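Local coordinates for protein metal-dependent phosphohydrolase, HDOD domain-containing (Geobacter sulfurreducens, PDB 3HC1) that is of unknown function but carries a two-iron site in an HDOD domain, consistent with a metal-dependent phosphohydrolase fold of the HD superfamily, at residues E25-V29 against L200-W204; K108-L114 against I159-R163; A148-D153 against V234-D238; H193-F198 against D212-H218. All coordinates share one frame; numbering follows the deposited sequence.

Contacts 3 and 4 form the buried pair: their centres lie about 10 Å apart, both reach the iron of chain B, and water 4, which bridges the two irons, belongs to both. Their chemistry is metal coordination backed by close helix packing. Contacts 1 and 2 sit at the surface, about 16 and 17 Å from the chain centre, and each fastens an irregular segment to a helix end by aromatic packing and hydrogen bonds to or from backbone atoms. Helix 193-203 serves contact 4 with its N-terminal half and contact 1 with its C-terminal end. Contacts 1 and 2 meet where Pro27 CG touches Phe162 CE2 at 3.6 Å.

Contact 1: residues E25-V29 against L200-W204; sequences ELPTV and LAKRW
Val29 lies over one face of the Trp204 indole and is the apolar centre of the contact. Its CG1 stands 3.5 Å from the centroid of the six-membered ring of Trp204, only 21° off the normal, a CH-pi contact, while CG2 sits over the same face nearer the ring fusion, 3.7 Å from Trp204 CD2. The opposite face is backed by Leu200 CG, so the indole is sandwiched between a loop valine and a leucine one helical turn earlier. Pro27 extends this patch: its CG meets Leu200 CD2 at 4.2 Å and approaches Trp204 CZ2 at 4.4 Å.

These residues join the loop between helices 9-21 and 31-39 to the C-terminal end of helix 193-203 in the all-helical HDOD domain. The site lies on the surface, and Leu106 of helix 82-108 and residues of helix 154-162 add to the packing around Pro27 and Trp204.

At the polar edge, Trp204 NE1 donates to Pro27 O at 3.1 Å with an N-H...O angle of 148°. The oxygen lies in the indole plane, whereas the donor is tilted 29° from the carbonyl plane. A leucine in place of Trp204 would probably leave Pro27 O without this donor and Val29 without a flat surface to lie on. Farther out, Leu26 CD1 rests over one face of the Arg203 guanidinium, 3.3 Å from Arg203 NE. The arginine chain is bent at chi3, consistent with the guanidinium face lying against this methyl, which sits toward its rim.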
loop_
_atom_site.group_PDB
_atom_site.type_symbol
_atom_site.label_atom_id
_atom_site.label_comp_id
_atom_site.label_asym_id
_atom_site.label_seq_id
_atom_site.Cartn_x
_atom_site.Cartn_y
_atom_site.Cartn_z
ATOM N N GLU A 25 -3.365 -13.675 19.502
ATOM C CA GLU A 25 -2.207 -12.790 19.248
ATOM C C GLU A 25 -2.254 -12.062 17.881
ATOM O O GLU A 25 -2.018 -12.663 16.838
ATOM C CB GLU A 25 -0.890 -13.557 19.389
ATOM C CG GLU A 25 -0.526 -13.960 20.816
ATOM C CD GLU A 25 -0.652 -12.836 21.827
ATOM O OE1 GLU A 25 0.056 -11.810 21.701
ATOM O OE2 GLU A 25 -1.460 -12.995 22.749
ATOM N N LEU A 26 -2.452 -10.748 17.925
ATOM C CA LEU A 26 -2.691 -9.936 16.741
ATOM C C LEU A 26 -1.367 -9.524 16.161
ATOM O O LEU A 26 -0.448 -9.256 16.924
ATOM C CB LEU A 26 -3.407 -8.659 17.143
ATOM C CG LEU A 26 -4.825 -8.801 17.647
ATOM C CD1 LEU A 26 -5.272 -7.424 18.145
ATOM C CD2 LEU A 26 -5.682 -9.256 16.531
ATOM N N PRO A 27 -1.294 -9.351 14.825
ATOM C CA PRO A 27 -0.018 -8.884 14.306
ATOM C C PRO A 27 0.378 -7.499 14.825
ATOM O O PRO A 27 -0.486 -6.647 15.151
ATOM C CB PRO A 27 -0.241 -8.858 12.794
ATOM C CG PRO A 27 -1.698 -8.653 12.625
ATOM C CD PRO A 27 -2.345 -9.338 13.800
ATOM N N THR A 28 1.680 -7.275 14.857
ATOM C CA THR A 28 2.262 -6.006 15.268
ATOM C C THR A 28 3.119 -5.449 14.129
ATOM O O THR A 28 3.530 -6.198 13.244
ATOM C CB THR A 28 3.136 -6.189 16.521
ATOM O OG1 THR A 28 3.598 -4.913 16.965
ATOM C CG2 THR A 28 4.330 -7.099 16.233
ATOM N N VAL A 29 3.378 -4.144 14.165
ATOM C CA VAL A 29 4.380 -3.524 13.297
ATOM C C VAL A 29 5.491 -2.930 14.186
ATOM O O VAL A 29 5.195 -2.380 15.263
ATOM C CB VAL A 29 3.744 -2.428 12.385
ATOM C CG1 VAL A 29 2.887 -3.079 11.295
ATOM C CG2 VAL A 29 2.899 -1.458 13.192
ATOM N N LEU A 200 -7.442 -2.373 12.530
ATOM C CA LEU A 200 -6.050 -2.733 12.795
ATOM C C LEU A 200 -5.097 -1.564 12.840
ATOM O O LEU A 200 -4.338 -1.376 13.802
ATOM C CB LEU A 200 -5.550 -3.832 11.810
ATOM C CG LEU A 200 -4.166 -4.448 12.100
ATOM C CD1 LEU A 200 -4.030 -5.100 13.473
ATOM C CD2 LEU A 200 -3.805 -5.429 11.007
ATOM N N ALA A 201 -5.184 -0.724 11.842
ATOM C CA ALA A 201 -4.398 0.478 11.795
ATOM C C ALA A 201 -4.744 1.433 12.960
ATOM O O ALA A 201 -3.833 2.079 13.535
ATOM C CB ALA A 201 -4.613 1.173 10.425
ATOM N N LYS A 202 -6.016 1.490 13.343
ATOM C CA LYS A 202 -6.427 2.272 14.523
ATOM C C LYS A 202 -5.834 1.700 15.785
ATOM O O LYS A 202 -5.291 2.446 16.584
ATOM C CB LYS A 202 -7.940 2.393 14.683
ATOM C CG LYS A 202 -8.656 3.226 13.588
ATOM C CD LYS A 202 -8.357 4.732 13.681
ATOM C CE LYS A 202 -9.278 5.403 14.639
ATOM N NZ LYS A 202 -8.707 6.672 15.085
ATOM N N ARG A 203 -5.875 0.378 15.953
ATOM C CA ARG A 203 -5.179 -0.264 17.076
ATOM C C ARG A 203 -3.691 0.106 17.102
ATOM O O ARG A 203 -3.146 0.374 18.174
ATOM C CB ARG A 203 -5.367 -1.791 17.077
ATOM C CG ARG A 203 -4.286 -2.522 17.850
ATOM C CD ARG A 203 -4.522 -3.995 17.970
ATOM N NE ARG A 203 -5.564 -4.184 18.923
ATOM C CZ ARG A 203 -5.433 -4.706 20.140
ATOM N NH1 ARG A 203 -4.297 -5.216 20.602
ATOM N NH2 ARG A 203 -6.503 -4.732 20.870
ATOM N N TRP A 204 -3.044 0.181 15.932
ATOM C CA TRP A 204 -1.642 0.509 15.869
ATOM C C TRP A 204 -1.312 1.982 16.035
ATOM O O TRP A 204 -0.162 2.353 15.912
ATOM C CB TRP A 204 -1.020 0.066 14.532
ATOM C CG TRP A 204 -0.927 -1.416 14.338
ATOM C CD1 TRP A 204 -1.007 -2.387 15.288
ATOM C CD2 TRP A 204 -0.700 -2.078 13.093
ATOM N NE1 TRP A 204 -0.858 -3.632 14.698
ATOM C CE2 TRP A 204 -0.682 -3.470 13.355
ATOM C CE3 TRP A 204 -0.553 -1.640 11.775
ATOM C CZ2 TRP A 204 -0.466 -4.410 12.352
ATOM C CZ3 TRP A 204 -0.352 -2.593 10.766
ATOM C CH2 TRP A 204 -0.323 -3.953 11.063
#

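Contact 2: residues K108-L114 against I159-R163; sequences KTGKGPL and INFFR
The loop joining helix 82-108 to helix 116-136 in the HDOD domain is clasped here to the last turn of helix 154-162, where Phe161 and Asn160 receive its backbone. Gly110 CA lies 3.6 Å from the centroid of the Phe161 ring and only 5° off the normal, so this CH-pi contact is centred on the face. A side chain at Gly110 would run into the ring, and the residue's backbone angles by themselves call for glycine. Gly112 is also tightly placed: its CA makes a C-H...O contact of 3.4 Å with Asn160 O.

Water 1 links the two backbones, accepting from Lys111 N and donating to Phe161 O; water 3 similarly joins Lys111 NZ to Phe161 O. Beyond the loop, Arg116 of helix 116-136 touches Phe161 and hydrogen-bonds to Gly110 O.

With CG anti to the backbone N (chi1 -174°), the buried Asn160 amide extends to Leu114 and pairs with both its backbone polar groups. Leu114 N donates to Asn160 OD1 at 2.9 Å (163°). In return, Asn160 ND2 donates to Leu114 O, also at 2.9 Å, with that oxygen close to the amide plane.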
loop_
_atom_site.group_PDB
_atom_site.type_symbol
_atom_site.label_atom_id
_atom_site.label_comp_id
_atom_site.label_asym_id
_atom_site.label_seq_id
_atom_site.Cartn_x
_atom_site.Cartn_y
_atom_site.Cartn_z
ATOM N N LYS A 108 5.691 -11.402 5.591
ATOM C CA LYS A 108 6.384 -12.687 5.620
ATOM C C LYS A 108 5.968 -13.564 6.769
ATOM O O LYS A 108 6.096 -14.771 6.676
ATOM C CB LYS A 108 7.896 -12.518 5.837
ATOM C CG LYS A 108 8.727 -12.297 4.672
ATOM C CD LYS A 108 10.217 -12.736 4.983
ATOM C CE LYS A 108 10.906 -11.852 6.071
ATOM N NZ LYS A 108 11.142 -12.503 7.424
ATOM N N THR A 109 5.570 -12.956 7.889
ATOM C CA THR A 109 5.436 -13.690 9.155
ATOM C C THR A 109 4.036 -14.323 9.286
ATOM O O THR A 109 3.145 -13.854 9.985
ATOM C CB THR A 109 5.831 -12.761 10.324
ATOM O OG1 THR A 109 7.177 -12.327 10.079
ATOM C CG2 THR A 109 5.770 -13.477 11.680
ATOM N N GLY A 110 3.865 -15.435 8.582
ATOM C CA GLY A 110 2.611 -16.166 8.579
ATOM C C GLY A 110 2.502 -17.058 7.358
ATOM O O GLY A 110 3.340 -17.012 6.445
ATOM N N LYS A 111 1.413 -17.792 7.317
ATOM C CA LYS A 111 0.989 -18.460 6.134
ATOM C C LYS A 111 -0.529 -18.466 6.089
ATOM O O LYS A 111 -1.206 -18.411 7.125
ATOM C CB LYS A 111 1.562 -19.923 6.162
ATOM C CG LYS A 111 0.731 -20.985 6.885
ATOM C CD LYS A 111 0.629 -20.776 8.376
ATOM C CE LYS A 111 0.012 -21.978 9.067
ATOM N NZ LYS A 111 -0.441 -21.747 10.474
ATOM N N GLY A 112 -1.061 -18.538 4.888
ATOM C CA GLY A 112 -2.470 -18.732 4.680
ATOM C C GLY A 112 -2.835 -19.195 3.265
ATOM O O GLY A 112 -1.953 -19.571 2.491
ATOM N N PRO A 113 -4.160 -19.206 2.941
ATOM C CA PRO A 113 -4.649 -19.658 1.638
ATOM C C PRO A 113 -4.171 -18.839 0.451
ATOM O O PRO A 113 -3.986 -19.381 -0.610
ATOM C CB PRO A 113 -6.175 -19.688 1.793
ATOM C CG PRO A 113 -6.488 -19.017 3.024
ATOM C CD PRO A 113 -5.262 -18.891 3.868
ATOM N N LEU A 114 -3.856 -17.565 0.642
ATOM C CA LEU A 114 -3.146 -16.805 -0.388
ATOM C C LEU A 114 -1.631 -16.770 -0.083
ATOM O O LEU A 114 -1.199 -16.639 1.082
ATOM C CB LEU A 114 -3.657 -15.368 -0.402
ATOM C CG LEU A 114 -4.563 -14.961 -1.551
ATOM C CD1 LEU A 114 -5.728 -15.940 -1.684
ATOM C CD2 LEU A 114 -5.054 -13.525 -1.300
ATOM N N ILE A 159 -6.485 -11.143 7.652
ATOM C CA ILE A 159 -7.434 -12.221 7.500
ATOM C C ILE A 159 -6.697 -13.491 7.001
ATOM O O ILE A 159 -7.010 -14.604 7.457
ATOM C CB ILE A 159 -8.564 -11.855 6.538
ATOM C CG1 ILE A 159 -9.345 -10.637 7.065
ATOM C CG2 ILE A 159 -9.515 -13.016 6.272
ATOM C CD1 ILE A 159 -10.349 -10.149 6.067
ATOM N N ASN A 160 -5.769 -13.291 6.052
ATOM C CA ASN A 160 -5.015 -14.395 5.403
ATOM C C ASN A 160 -4.189 -15.168 6.434
ATOM O O ASN A 160 -4.203 -16.394 6.452
ATOM C CB ASN A 160 -4.115 -13.870 4.269
ATOM C CG ASN A 160 -3.437 -15.008 3.477
ATOM O OD1 ASN A 160 -4.064 -16.037 3.142
ATOM N ND2 ASN A 160 -2.175 -14.827 3.182
ATOM N N PHE A 161 -3.509 -14.446 7.313
ATOM C CA PHE A 161 -2.560 -15.062 8.250
ATOM C C PHE A 161 -3.245 -15.456 9.566
ATOM O O PHE A 161 -2.810 -16.397 10.237
ATOM C CB PHE A 161 -1.389 -14.140 8.575
ATOM C CG PHE A 161 -0.338 -14.012 7.500
ATOM C CD1 PHE A 161 -0.216 -14.945 6.448
ATOM C CD2 PHE A 161 0.590 -12.970 7.590
ATOM C CE1 PHE A 161 0.768 -14.826 5.525
ATOM C CE2 PHE A 161 1.605 -12.849 6.646
ATOM C CZ PHE A 161 1.688 -13.784 5.615
ATOM N N PHE A 162 -4.297 -14.722 9.945
ATOM C CA PHE A 162 -4.840 -14.854 11.291
ATOM C C PHE A 162 -6.209 -15.436 11.362
ATOM O O PHE A 162 -6.608 -15.874 12.427
ATOM C CB PHE A 162 -4.757 -13.526 12.046
ATOM C CG PHE A 162 -3.361 -13.106 12.302
ATOM C CD1 PHE A 162 -2.709 -13.518 13.460
ATOM C CD2 PHE A 162 -2.667 -12.395 11.362
ATOM C CE1 PHE A 162 -1.389 -13.166 13.689
ATOM C CE2 PHE A 162 -1.333 -12.041 11.572
ATOM C CZ PHE A 162 -0.697 -12.429 12.747
ATOM N N ARG A 163 -6.937 -15.404 10.269
ATOM C CA ARG A 163 -8.225 -16.061 10.149
ATOM C C ARG A 163 -8.217 -16.876 8.852
ATOM O O ARG A 163 -9.174 -16.852 8.110
ATOM C CB ARG A 163 -9.384 -15.037 10.125
ATOM C CG ARG A 163 -9.501 -14.164 11.367
ATOM C CD ARG A 163 -9.773 -14.955 12.603
ATOM N NE ARG A 163 -11.061 -15.613 12.598
ATOM C CZ ARG A 163 -12.159 -15.193 13.236
ATOM N NH1 ARG A 163 -12.168 -14.068 13.958
ATOM N NH2 ARG A 163 -13.276 -15.921 13.154
HETATM O O HOH W 1 -0.055 -17.312 9.953
HETATM O O HOH W 2 -3.557 -18.875 8.077
HETATM O O HOH W 3 -2.598 -19.404 11.030
#

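Contact 3: residues A148-D153 against V234-D238; sequences AGLLHD and VAFAD. With FE (Fe (III) ion), chain C; FE (Fe (III) ion), chain B.
His152 and Asp238 approach one iron from two segments, their side chains crossing at about a right angle and their ring and carboxylate planes turned 52° apart. His152 NE2 binds the iron of chain C at 2.3 Å and Asp238 OD1 at 2.2 Å. The 3.4 Å between these ligand atoms reflects shared coordination. Asp153 places its carboxylate between the metals, OD2 reaching the iron of chain C at 2.1 Å and OD1 the iron of chain B at 2.2 Å; water 4 also bridges the pair.

These ligands, with His122, fit the H...HD...D signature of the HD superfamily, and Glu249, which binds both irons, completes the shell of the iron of chain C. The signature comes from helix 116-136 (His122), the turn after helix 142-150 and helix 229-243.

His152 ND1 fixes the ring's rotation by donating to Gly149 O at 2.6 Å (157°), in the carbonyl plane; the same oxygen accepts from His152 N. With chi1 at 84°, CG sits between the backbone N and carbonyl carbon and the ring spans Gly149 and the iron. Val234 crosses the His152 side chain obliquely, its CG1 3.6 Å from His152 CB, and lays CG2 against Gly149 N.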
loop_
_atom_site.group_PDB
_atom_site.type_symbol
_atom_site.label_atom_id
_atom_site.label_comp_id
_atom_site.label_asym_id
_atom_site.label_seq_id
_atom_site.Cartn_x
_atom_site.Cartn_y
_atom_site.Cartn_z
ATOM N N ALA A 148 0.695 4.987 2.620
ATOM C CA ALA A 148 -0.750 4.645 2.572
ATOM C C ALA A 148 -0.995 3.472 1.618
ATOM O O ALA A 148 -1.765 2.558 1.933
ATOM C CB ALA A 148 -1.623 5.840 2.224
ATOM N N GLY A 149 -0.303 3.496 0.479
ATOM C CA GLY A 149 -0.421 2.453 -0.553
ATOM C C GLY A 149 0.055 1.090 -0.113
ATOM O O GLY A 149 -0.632 0.068 -0.267
ATOM N N LEU A 150 1.251 1.069 0.469
ATOM C CA LEU A 150 1.826 -0.195 0.934
ATOM C C LEU A 150 0.978 -0.820 2.043
ATOM O O LEU A 150 0.993 -2.046 2.199
ATOM C CB LEU A 150 3.257 0.030 1.426
ATOM C CG LEU A 150 4.155 -1.193 1.622
ATOM C CD1 LEU A 150 4.123 -2.173 0.484
ATOM C CD2 LEU A 150 5.602 -0.710 1.848
ATOM N N LEU A 151 0.225 0.003 2.807
ATOM C CA LEU A 151 -0.570 -0.505 3.906
ATOM C C LEU A 151 -2.034 -0.748 3.538
ATOM O O LEU A 151 -2.819 -1.168 4.396
ATOM C CB LEU A 151 -0.558 0.474 5.097
ATOM C CG LEU A 151 0.832 0.642 5.749
ATOM C CD1 LEU A 151 0.791 1.778 6.743
ATOM C CD2 LEU A 151 1.170 -0.697 6.423
ATOM N N HIS A 152 -2.431 -0.418 2.304
ATOM C CA HIS A 152 -3.868 -0.391 1.949
ATOM C C HIS A 152 -4.660 -1.701 2.205
ATOM O O HIS A 152 -5.801 -1.687 2.656
ATOM C CB HIS A 152 -4.117 0.159 0.542
ATOM C CG HIS A 152 -3.971 -0.870 -0.555
ATOM N ND1 HIS A 152 -2.741 -1.331 -0.959
ATOM C CD2 HIS A 152 -4.883 -1.516 -1.324
ATOM C CE1 HIS A 152 -2.899 -2.255 -1.890
ATOM N NE2 HIS A 152 -4.185 -2.366 -2.149
ATOM N N ASP A 153 -4.009 -2.820 1.893
ATOM C CA ASP A 153 -4.539 -4.135 2.077
ATOM C C ASP A 153 -4.032 -4.855 3.321
ATOM O O ASP A 153 -4.084 -6.102 3.391
ATOM C CB ASP A 153 -4.244 -4.961 0.818
ATOM C CG ASP A 153 -5.303 -4.747 -0.265
ATOM O OD1 ASP A 153 -6.382 -4.210 0.081
ATOM O OD2 ASP A 153 -5.042 -5.081 -1.440
ATOM N N VAL A 234 -4.325 6.101 -4.014
ATOM C CA VAL A 234 -4.173 4.667 -3.673
ATOM C C VAL A 234 -5.342 3.889 -4.259
ATOM O O VAL A 234 -5.137 2.755 -4.750
ATOM C CB VAL A 234 -4.051 4.476 -2.145
ATOM C CG1 VAL A 234 -4.212 2.936 -1.684
ATOM C CG2 VAL A 234 -2.737 5.140 -1.605
ATOM N N ALA A 235 -6.562 4.443 -4.224
ATOM C CA ALA A 235 -7.696 3.718 -4.851
ATOM C C ALA A 235 -7.433 3.522 -6.317
ATOM O O ALA A 235 -7.682 2.423 -6.829
ATOM C CB ALA A 235 -9.077 4.415 -4.686
ATOM N N PHE A 236 -6.961 4.579 -7.013
ATOM C CA PHE A 236 -6.613 4.428 -8.437
ATOM C C PHE A 236 -5.528 3.379 -8.638
ATOM O O PHE A 236 -5.660 2.458 -9.478
ATOM C CB PHE A 236 -6.224 5.756 -9.126
ATOM C CG PHE A 236 -5.823 5.586 -10.538
ATOM C CD1 PHE A 236 -4.545 5.213 -10.859
ATOM C CD2 PHE A 236 -6.772 5.682 -11.549
ATOM C CE1 PHE A 236 -4.181 4.982 -12.141
ATOM C CE2 PHE A 236 -6.411 5.455 -12.846
ATOM C CZ PHE A 236 -5.126 5.107 -13.145
ATOM N N ALA A 237 -4.458 3.491 -7.864
ATOM C CA ALA A 237 -3.344 2.550 -7.981
ATOM C C ALA A 237 -3.769 1.092 -7.751
ATOM O O ALA A 237 -3.275 0.185 -8.430
ATOM C CB ALA A 237 -2.161 2.953 -7.077
ATOM N N ASP A 238 -4.706 0.864 -6.849
ATOM C CA ASP A 238 -5.159 -0.472 -6.577
ATOM C C ASP A 238 -5.927 -1.033 -7.773
ATOM O O ASP A 238 -5.658 -2.145 -8.239
ATOM C CB ASP A 238 -6.022 -0.531 -5.311
ATOM C CG ASP A 238 -6.677 -1.855 -5.148
ATOM O OD1 ASP A 238 -5.929 -2.828 -5.076
ATOM O OD2 ASP A 238 -7.918 -1.958 -5.145
HETATM FE FE FE C . -5.594 -3.935 -3.143
HETATM FE FE FE B . -8.190 -3.931 -1.082
HETATM O O HOH W 4 -7.310 -3.125 -2.549
#

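Contact 4: residues H193-F198 against D212-H218; sequences HCEVGF and DTILYHH. With FE (Fe (III) ion), chain B.
Metal coordination joins the two segments at one end: His193 NE2 at 2.3 Å, and His217 NE2 and His218 NE2 at 2.2 Å each, bind the iron of chain B. The His193 ring meets the other two rim to rim, its plane turned 54° from that of His217 and 81° from that of His218. Asp153, Glu249 and water 4 complete the six ligands.

Helix packing follows. Helices 193-198 and 212-216 run antiparallel (163°) with their axes 7.4 Å apart, a closeness allowed by Gly197, whose C lies 3.3 Å from Ile214 CG2; a CB there would clash with that methyl. Phe198 carries the apolar end: its CD1 meets Leu215 CB at 3.7 Å, and Leu215 CD2 lies over one ring face. Replacing Phe198 with alanine would probably open a gap beside Leu215 and strip away part of its apolar cover.

Among the polar and sulfur contacts, Cys194 SG approaches the edge of the His218 ring, and Cys194 CA makes a C-H...O contact with Ile214 O. His193 ND1 is hydrogen-bonded to Glu185, and His217 ND1 makes a weak bond to Ile214 O. Both would be expected to favour a proton on ND1, keeping NE2 as the metal-binding nitrogen.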
loop_
_atom_site.group_PDB
_atom_site.type_symbol
_atom_site.label_atom_id
_atom_site.label_comp_id
_atom_site.label_asym_id
_atom_site.label_seq_id
_atom_site.Cartn_x
_atom_site.Cartn_y
_atom_site.Cartn_z
ATOM N N HIS A 193 -11.949 -6.507 4.438
ATOM C CA HIS A 193 -10.585 -6.114 4.797
ATOM C C HIS A 193 -10.407 -4.593 4.919
ATOM O O HIS A 193 -9.431 -4.152 5.569
ATOM C CB HIS A 193 -9.543 -6.666 3.823
ATOM C CG HIS A 193 -9.630 -6.077 2.454
ATOM N ND1 HIS A 193 -10.646 -6.394 1.569
ATOM C CD2 HIS A 193 -8.870 -5.146 1.840
ATOM C CE1 HIS A 193 -10.469 -5.713 0.453
ATOM N NE2 HIS A 193 -9.385 -4.969 0.583
ATOM N N CYS A 194 -11.278 -3.806 4.282
ATOM C CA CYS A 194 -11.323 -2.347 4.482
ATOM C C CYS A 194 -11.583 -2.013 5.932
ATOM O O CYS A 194 -10.829 -1.297 6.563
ATOM C CB CYS A 194 -12.366 -1.691 3.622
ATOM S SG CYS A 194 -12.084 -1.876 1.845
ATOM N N GLU A 195 -12.624 -2.582 6.502
ATOM C CA GLU A 195 -12.956 -2.326 7.896
ATOM C C GLU A 195 -12.040 -2.982 8.906
ATOM O O GLU A 195 -11.660 -2.370 9.923
ATOM C CB GLU A 195 -14.401 -2.774 8.125
ATOM C CG GLU A 195 -15.361 -1.946 7.313
ATOM C CD GLU A 195 -15.661 -2.522 5.935
ATOM O OE1 GLU A 195 -15.034 -3.491 5.478
ATOM O OE2 GLU A 195 -16.548 -1.973 5.318
ATOM N N VAL A 196 -11.667 -4.240 8.629
ATOM C CA VAL A 196 -10.686 -4.906 9.436
ATOM C C VAL A 196 -9.377 -4.158 9.395
ATOM O O VAL A 196 -8.756 -4.006 10.434
ATOM C CB VAL A 196 -10.468 -6.399 8.991
ATOM C CG1 VAL A 196 -9.334 -7.134 9.769
ATOM C CG2 VAL A 196 -11.781 -7.153 9.228
ATOM N N GLY A 197 -8.942 -3.722 8.208
ATOM C CA GLY A 197 -7.643 -3.008 8.096
ATOM C C GLY A 197 -7.700 -1.696 8.858
ATOM O O GLY A 197 -6.707 -1.251 9.476
ATOM N N PHE A 198 -8.852 -1.062 8.788
ATOM C CA PHE A 198 -9.065 0.228 9.543
ATOM C C PHE A 198 -8.930 -0.010 11.053
ATOM O O PHE A 198 -8.165 0.685 11.742
ATOM C CB PHE A 198 -10.439 0.792 9.183
ATOM C CG PHE A 198 -10.790 2.052 9.890
ATOM C CD1 PHE A 198 -10.440 3.298 9.330
ATOM C CD2 PHE A 198 -11.475 2.003 11.105
ATOM C CE1 PHE A 198 -10.834 4.468 9.967
ATOM C CE2 PHE A 198 -11.824 3.179 11.788
ATOM C CZ PHE A 198 -11.482 4.402 11.210
ATOM N N ASP A 212 -8.047 5.983 6.959
ATOM C CA ASP A 212 -9.126 6.203 5.985
ATOM C C ASP A 212 -8.777 5.632 4.578
ATOM O O ASP A 212 -9.642 5.244 3.843
ATOM C CB ASP A 212 -9.377 7.689 5.866
ATOM C CG ASP A 212 -9.965 8.310 7.134
ATOM O OD1 ASP A 212 -10.236 7.605 8.155
ATOM O OD2 ASP A 212 -10.108 9.563 7.119
ATOM N N THR A 213 -7.506 5.609 4.209
ATOM C CA THR A 213 -7.119 5.092 2.929
ATOM C C THR A 213 -7.461 3.594 2.905
ATOM O O THR A 213 -8.107 3.149 1.960
ATOM C CB THR A 213 -5.632 5.264 2.644
ATOM O OG1 THR A 213 -5.305 6.658 2.523
ATOM C CG2 THR A 213 -5.251 4.504 1.354
ATOM N N ILE A 214 -7.148 2.893 4.007
ATOM C CA ILE A 214 -7.459 1.443 4.203
ATOM C C ILE A 214 -8.986 1.205 4.155
ATOM O O ILE A 214 -9.439 0.320 3.468
ATOM C CB ILE A 214 -6.821 0.932 5.501
ATOM C CG1 ILE A 214 -5.295 1.057 5.481
ATOM C CG2 ILE A 214 -7.178 -0.555 5.784
ATOM C CD1 ILE A 214 -4.680 0.887 6.921
ATOM N N LEU A 215 -9.768 2.103 4.758
ATOM C CA LEU A 215 -11.226 1.974 4.803
ATOM C C LEU A 215 -11.929 2.213 3.471
ATOM O O LEU A 215 -12.935 1.541 3.152
ATOM C CB LEU A 215 -11.802 2.955 5.854
ATOM C CG LEU A 215 -13.323 2.948 6.104
ATOM C CD1 LEU A 215 -13.824 1.546 6.500
ATOM C CD2 LEU A 215 -13.727 3.993 7.171
ATOM N N TYR A 216 -11.424 3.161 2.690
ATOM C CA TYR A 216 -12.160 3.695 1.536
ATOM C C TYR A 216 -11.570 3.360 0.177
ATOM O O TYR A 216 -12.108 3.795 -0.851
ATOM C CB TYR A 216 -12.288 5.211 1.646
ATOM C CG TYR A 216 -13.033 5.748 2.853
ATOM C CD1 TYR A 216 -14.379 5.450 3.077
ATOM C CD2 TYR A 216 -12.411 6.640 3.721
ATOM C CE1 TYR A 216 -15.071 6.003 4.204
ATOM C CE2 TYR A 216 -13.078 7.201 4.819
ATOM C CZ TYR A 216 -14.381 6.869 5.063
ATOM O OH TYR A 216 -14.971 7.459 6.137
ATOM N N HIS A 217 -10.486 2.584 0.163
ATOM C CA HIS A 217 -9.731 2.372 -1.067
ATOM C C HIS A 217 -10.455 1.647 -2.168
ATOM O O HIS A 217 -10.011 1.736 -3.314
ATOM C CB HIS A 217 -8.367 1.757 -0.815
ATOM C CG HIS A 217 -8.399 0.305 -0.437
ATOM N ND1 HIS A 217 -8.352 -0.134 0.874
ATOM C CD2 HIS A 217 -8.352 -0.804 -1.210
ATOM C CE1 HIS A 217 -8.343 -1.455 0.887
ATOM N NE2 HIS A 217 -8.441 -1.881 -0.358
ATOM N N HIS A 218 -11.552 0.944 -1.843
ATOM C CA HIS A 218 -12.404 0.312 -2.881
ATOM C C HIS A 218 -13.569 1.182 -3.330
ATOM O O HIS A 218 -14.289 0.785 -4.220
ATOM C CB HIS A 218 -12.889 -1.103 -2.450
ATOM C CG HIS A 218 -11.795 -2.120 -2.435
ATOM N ND1 HIS A 218 -11.311 -2.690 -3.594
ATOM C CD2 HIS A 218 -11.071 -2.671 -1.418
ATOM C CE1 HIS A 218 -10.304 -3.500 -3.297
ATOM N NE2 HIS A 218 -10.153 -3.541 -1.983
HETATM FE FE FE B . -8.190 -3.931 -1.082
HETATM O O HOH W 5 -15.948 0.904 3.766
HETATM O O HOH W 4 -7.310 -3.125 -2.549
#